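Local coordinates for protein pectinesterase 1 (Solanum lycopersicum, PDB 1XG2) that catalyses hydrolysis of the methyl esters of cell-wall pectin, here as the mature pectinesterase domain in complex with its inhibitor protein, at residues Ile1-Val6 / Arg32-Val37; Asn54-Gly59 / Ile93-Cys98. All blocks are in the same frame, centred on the assembly; numbering follows the deposited sequence. Where two conformers were deposited one is given.

Contact 1 of 2, residues Ile1-Val6 / Arg32-Val37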
loop_
_atom_site.group_PDB
_atom_site.type_symbol
_atom_site.label_atom_id
_atom_site.label_comp_id
_atom_site.label_asym_id
_atom_site.label_seq_id
_atom_site.Cartn_x
_atom_site.Cartn_y
_atom_site.Cartn_z
ATOM N N ILE A 1 30.242 3.971 -0.178
ATOM C CA ILE A 1 29.612 3.771 -1.532
ATOM C C ILE A 1 29.404 5.108 -2.280
ATOM O O ILE A 1 28.934 6.093 -1.700
ATOM C CB ILE A 1 28.246 2.995 -1.425
ATOM C CG1 ILE A 1 28.366 1.774 -0.489
ATOM C CG2 ILE A 1 27.774 2.555 -2.838
ATOM C CD1 ILE A 1 29.280 0.635 -1.040
ATOM N N ILE A 2 29.748 5.127 -3.568
ATOM C CA ILE A 2 29.550 6.304 -4.424
ATOM C C ILE A 2 28.361 6.032 -5.351
ATOM O O ILE A 2 28.110 4.871 -5.697
ATOM C CB ILE A 2 30.854 6.595 -5.240
ATOM C CG1 ILE A 2 32.035 6.875 -4.289
ATOM C CG2 ILE A 2 30.653 7.746 -6.246
ATOM C CD1 ILE A 2 31.750 7.907 -3.202
ATOM N N ALA A 3 27.635 7.088 -5.742
ATOM C CA ALA A 3 26.464 6.943 -6.618
ATOM C C ALA A 3 26.840 6.451 -8.011
ATOM O O ALA A 3 27.912 6.781 -8.519
ATOM C CB ALA A 3 25.711 8.267 -6.728
ATOM N N ASN A 4 25.946 5.665 -8.615
ATOM C CA ASN A 4 26.093 5.191 -9.991
ATOM C C ASN A 4 25.588 6.187 -11.043
ATOM O O ASN A 4 26.003 6.136 -12.200
ATOM C CB ASN A 4 25.368 3.854 -10.186
ATOM C CG ASN A 4 25.901 2.761 -9.269
ATOM O OD1 ASN A 4 26.916 2.117 -9.565
ATOM N ND2 ASN A 4 25.231 2.557 -8.156
ATOM N N ALA A 5 24.678 7.069 -10.655
ATOM C CA ALA A 5 24.176 8.102 -11.555
ATOM C C ALA A 5 23.788 9.310 -10.745
ATOM O O ALA A 5 23.189 9.166 -9.684
ATOM C CB ALA A 5 22.974 7.600 -12.330
ATOM N N VAL A 6 24.102 10.500 -11.250
ATOM C CA VAL A 6 23.843 11.734 -10.524
ATOM C C VAL A 6 22.859 12.584 -11.319
ATOM O O VAL A 6 23.001 12.739 -12.529
ATOM C CB VAL A 6 25.150 12.518 -10.258
ATOM C CG1 VAL A 6 24.857 13.883 -9.617
ATOM C CG2 VAL A 6 26.090 11.687 -9.366
ATOM N N ARG A 32 22.240 -3.357 -5.578
ATOM C CA ARG A 32 21.700 -2.027 -5.382
ATOM C C ARG A 32 22.364 -1.041 -6.313
ATOM O O ARG A 32 23.583 -0.936 -6.349
ATOM C CB ARG A 32 21.924 -1.602 -3.940
ATOM C CG ARG A 32 21.202 -0.327 -3.554
ATOM C CD ARG A 32 21.937 0.483 -2.499
ATOM N NE ARG A 32 21.286 0.436 -1.192
ATOM C CZ ARG A 32 21.840 0.846 -0.055
ATOM N NH1 ARG A 32 23.088 1.306 -0.019
ATOM N NH2 ARG A 32 21.137 0.796 1.063
ATOM N N TYR A 33 21.544 -0.314 -7.055
ATOM C CA TYR A 33 21.992 0.716 -7.980
ATOM C C TYR A 33 21.507 2.065 -7.441
ATOM O O TYR A 33 20.337 2.211 -7.154
ATOM C CB TYR A 33 21.377 0.462 -9.352
ATOM C CG TYR A 33 21.826 1.428 -10.431
ATOM C CD1 TYR A 33 22.921 1.144 -11.249
ATOM C CD2 TYR A 33 21.130 2.606 -10.660
ATOM C CE1 TYR A 33 23.322 2.031 -12.247
ATOM C CE2 TYR A 33 21.517 3.491 -11.641
ATOM C CZ TYR A 33 22.609 3.200 -12.443
ATOM O OH TYR A 33 22.964 4.102 -13.433
ATOM N N VAL A 34 22.407 3.041 -7.333
ATOM C CA VAL A 34 22.131 4.284 -6.625
ATOM C C VAL A 34 22.083 5.491 -7.559
ATOM O O VAL A 34 23.063 5.780 -8.272
ATOM C CB VAL A 34 23.191 4.541 -5.543
ATOM C CG1 VAL A 34 22.843 5.809 -4.726
ATOM C CG2 VAL A 34 23.325 3.351 -4.622
ATOM N N ILE A 35 20.943 6.182 -7.558
ATOM C CA ILE A 35 20.775 7.489 -8.213
ATOM C C ILE A 35 20.786 8.571 -7.140
ATOM O O ILE A 35 19.935 8.558 -6.262
ATOM C CB ILE A 35 19.430 7.536 -8.976
ATOM C CG1 ILE A 35 19.392 6.473 -10.077
ATOM C CG2 ILE A 35 19.195 8.918 -9.580
ATOM C CD1 ILE A 35 18.023 6.286 -10.721
ATOM N N TYR A 36 21.737 9.501 -7.216
ATOM C CA TYR A 36 21.851 10.625 -6.287
ATOM C C TYR A 36 21.269 11.860 -6.962
ATOM O O TYR A 36 21.659 12.190 -8.063
ATOM C CB TYR A 36 23.324 10.837 -5.879
ATOM C CG TYR A 36 23.645 12.138 -5.144
ATOM C CD1 TYR A 36 22.857 12.595 -4.103
ATOM C CD2 TYR A 36 24.769 12.896 -5.488
ATOM C CE1 TYR A 36 23.162 13.775 -3.418
ATOM C CE2 TYR A 36 25.083 14.085 -4.808
ATOM C CZ TYR A 36 24.265 14.517 -3.780
ATOM O OH TYR A 36 24.555 15.689 -3.098
ATOM N N VAL A 37 20.330 12.523 -6.305
ATOM C CA VAL A 37 19.682 13.709 -6.829
ATOM C C VAL A 37 20.138 14.905 -6.009
ATOM O O VAL A 37 19.778 15.040 -4.832
ATOM C CB VAL A 37 18.138 13.591 -6.749
ATOM C CG1 VAL A 37 17.483 14.753 -7.459
ATOM C CG2 VAL A 37 17.663 12.258 -7.320
#

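Contact 2 of 2, residues Asn54-Gly59 / Ile93-Cys98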
loop_
_atom_site.group_PDB
_atom_site.type_symbol
_atom_site.label_atom_id
_atom_site.label_comp_id
_atom_site.label_asym_id
_atom_site.label_seq_id
_atom_site.Cartn_x
_atom_site.Cartn_y
_atom_site.Cartn_z
ATOM N N ASN A 54 15.833 -3.014 -7.200
ATOM C CA ASN A 54 16.964 -2.696 -6.338
ATOM C C ASN A 54 17.531 -1.302 -6.612
ATOM O O ASN A 54 18.748 -1.088 -6.534
ATOM C CB ASN A 54 18.049 -3.778 -6.479
ATOM C CG ASN A 54 17.593 -5.120 -5.963
ATOM O OD1 ASN A 54 17.082 -5.224 -4.848
ATOM N ND2 ASN A 54 17.763 -6.162 -6.776
ATOM N N LEU A 55 16.637 -0.370 -6.934
ATOM C CA LEU A 55 17.004 1.006 -7.216
ATOM C C LEU A 55 16.935 1.803 -5.926
ATOM O O LEU A 55 15.928 1.739 -5.227
ATOM C CB LEU A 55 16.024 1.630 -8.214
ATOM C CG LEU A 55 16.540 2.185 -9.534
ATOM C CD1 LEU A 55 15.455 3.043 -10.187
ATOM C CD2 LEU A 55 17.820 2.996 -9.359
ATOM N N MET A 56 17.987 2.565 -5.644
ATOM C CA MET A 56 18.007 3.521 -4.550
ATOM C C MET A 56 18.014 4.936 -5.131
ATOM O O MET A 56 18.876 5.278 -5.938
ATOM C CB MET A 56 19.243 3.313 -3.685
ATOM C CG MET A 56 19.380 4.311 -2.536
ATOM S SD MET A 56 20.696 3.817 -1.434
ATOM C CE MET A 56 20.450 4.891 -0.077
ATOM N N ILE A 57 17.025 5.738 -4.755
ATOM C CA ILE A 57 16.978 7.142 -5.138
ATOM C C ILE A 57 17.267 7.912 -3.866
ATOM O O ILE A 57 16.535 7.812 -2.898
ATOM C CB ILE A 57 15.616 7.517 -5.737
ATOM C CG1 ILE A 57 15.406 6.764 -7.056
ATOM C CG2 ILE A 57 15.516 9.028 -5.967
ATOM C CD1 ILE A 57 14.096 7.063 -7.765
ATOM N N VAL A 58 18.362 8.662 -3.867
ATOM C CA VAL A 58 18.791 9.370 -2.672
ATOM C C VAL A 58 19.057 10.822 -3.028
ATOM O O VAL A 58 19.727 11.097 -4.015
ATOM C CB VAL A 58 20.036 8.674 -2.021
ATOM C CG1 VAL A 58 21.202 8.590 -2.970
ATOM C CG2 VAL A 58 20.441 9.357 -0.737
ATOM N N GLY A 59 18.508 11.739 -2.242
ATOM C CA GLY A 59 18.733 13.156 -2.426
ATOM C C GLY A 59 19.787 13.713 -1.484
ATOM O O GLY A 59 20.517 12.971 -0.813
ATOM N N ILE A 93 14.540 1.678 -2.627
ATOM C CA ILE A 93 14.923 2.452 -1.454
ATOM C C ILE A 93 14.838 3.916 -1.840
ATOM O O ILE A 93 15.371 4.315 -2.876
ATOM C CB ILE A 93 16.368 2.155 -1.036
ATOM C CG1 ILE A 93 16.514 0.679 -0.689
ATOM C CG2 ILE A 93 16.803 3.087 0.131
ATOM C CD1 ILE A 93 17.922 0.269 -0.504
ATOM N N LEU A 94 14.154 4.695 -1.013
ATOM C CA LEU A 94 14.038 6.129 -1.187
ATOM C C LEU A 94 14.597 6.766 0.080
ATOM O O LEU A 94 14.258 6.361 1.208
ATOM C CB LEU A 94 12.574 6.511 -1.394
ATOM C CG LEU A 94 12.293 7.970 -1.754
ATOM C CD1 LEU A 94 12.773 8.246 -3.152
ATOM C CD2 LEU A 94 10.810 8.288 -1.610
ATOM N N GLN A 95 15.444 7.771 -0.094
ATOM C CA GLN A 95 16.178 8.331 1.037
ATOM C C GLN A 95 16.583 9.782 0.840
ATOM O O GLN A 95 16.902 10.199 -0.276
ATOM C CB GLN A 95 17.426 7.486 1.318
ATOM C CG GLN A 95 18.167 7.834 2.608
ATOM C CD GLN A 95 19.402 6.996 2.771
ATOM O OE1 GLN A 95 20.528 7.471 2.529
ATOM N NE2 GLN A 95 19.211 5.735 3.138
ATOM N N ASP A 96 16.569 10.523 1.951
ATOM C CA ASP A 96 17.053 11.908 2.034
ATOM C C ASP A 96 16.461 12.811 0.972
ATOM O O ASP A 96 17.177 13.520 0.276
ATOM C CB ASP A 96 18.586 11.946 1.963
ATOM C CG ASP A 96 19.233 11.333 3.169
ATOM O OD1 ASP A 96 18.759 11.591 4.301
ATOM O OD2 ASP A 96 20.212 10.567 3.071
ATOM N N ILE A 97 15.144 12.765 0.844
ATOM C CA ILE A 97 14.472 13.432 -0.269
ATOM C C ILE A 97 13.042 13.745 0.145
ATOM O O ILE A 97 12.489 13.099 1.023
ATOM C CB ILE A 97 14.535 12.545 -1.541
ATOM C CG1 ILE A 97 14.181 13.355 -2.798
ATOM C CG2 ILE A 97 13.621 11.321 -1.408
ATOM C CD1 ILE A 97 14.534 12.655 -4.074
ATOM N N CYS A 98 12.459 14.755 -0.481
ATOM C CA CYS A 98 11.052 15.109 -0.271
ATOM C C CYS A 98 10.266 14.733 -1.524
ATOM O O CYS A 98 10.717 14.994 -2.620
ATOM C CB CYS A 98 10.909 16.621 -0.020
ATOM S SG CYS A 98 9.178 17.169 0.011
#

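Contact 1 of 2, residues Ile1-Val6 / Arg32-Val37
Asn4 lies against two neighbours at once, Tyr33 through its side chain and Val34 through its backbone. Its CB sits 3.7 Å from the centroid of the Tyr33 ring, over one face but offset toward the rim, a CH-pi contact; the OH end of the same ring reaches Ala5 CB at 3.7 Å. Val34 contributes its carbonyl: O accepts from two successive amides, Asn4 N at 2.9 Å and Ala5 N at 3.2 Å, both in the carbonyl plane. Its branched side chain adds apolar packing, with CG1 4.3 Å from Ala3 CB. The shared acceptor starts the parallel pairing of strand 5-7 with strand 33-37, the two strands of a beta-alpha-beta unit whose connection includes helix 18-24, at the N-terminal end of the pectinesterase beta-helix. The next bond, from Tyr36 N to Ala5 O (2.9 Å), is straighter, with an N-H...O angle of 161°. Just ahead of strand 5-7, Ala3 CB packs against Tyr36 CB at 3.6 Å; a small methyl suits so near an approach. Because Tyr36 holds CG anti to its backbone N (chi1 168°), the ring extends past Val6, whose CG1 approaches it obliquely, 4.2 Å from CD2. A tyrosine suits this partly exposed place: its ring packs on the valine while its hydroxyl carries on to a hydrogen bond with Asp60.

Contact 2 of 2, residues Asn54-Gly59 / Ile93-Cys98
Met56 and Ile93 are parallel bridge partners whose side chains lie on the same face and cross at a slant, with Met56 CG 3.9 Å from Ile93 CG2. Met56 holds CG anti to its backbone N (chi1 178°) and stays extended beyond, which carries CE past Ile93 to Gln95, whose NE2 lies 3.5 Å away. A long, flexible, unbranched thioether suits this place, since it can span two residues of the neighbouring strand. In place of Met56, an alanine would probably open a gap beside Ile93 CG2 and leave the Gln95 amide without the methyl that packs on it. Val58 and Gln95 instead run side by side, pointing the same way, with Val58 CG2 3.8 Å from Gln95 OE1. On the reverse face Leu94 swings CD1 back to within 3.9 Å of Ile57 CB, and Leu18 and Val22 of helix 18-24 also pack on Ile57. Between the two faces runs the hydrogen-bond ladder of a right-handed parallel beta-helix: Ile93 N to Leu55 O, Ile57 N to Ile93 O, Gln95 N to Ile57 O and Gly59 N to Gln95 O (3.0 Å). After Gln95 the chain turns at Asp96, and Gly59 CA comes within 3.1 Å of Asp96 O, a spot where any beta-carbon would collide. The chemistry is mixed: methyls of Met56 and Val58 pack on the Gln95 amide, and Arg124, outside both segments, meets the Asp96 charge in a salt bridge, which implies that neighbouring coils are joined by their main chains, with side chains packing either face.

How the contacts relate
Contacts 1 and 2 are neighbouring parts of one parallel sheet, their centres about 9 Å apart, and strands 33-37 and 55-59 join them. Ile35 N lies 2.8 Å from Met56 O and Val37 N lies 2.8 Å from Val58 O, both probable hydrogen bonds, so the pairing continues from strand 5-7 through to strand 93-95. Leu55 CD2 adds packing against Tyr33 O at 3.4 Å. Along the chain the contacts follow in series, one turn after another, with contact 1 at the outer edge and contact 2 nearer the middle. Both lie away from the predicted catalytic residues Asp132 and Asp153; they build the N-terminal end of the beta-helix.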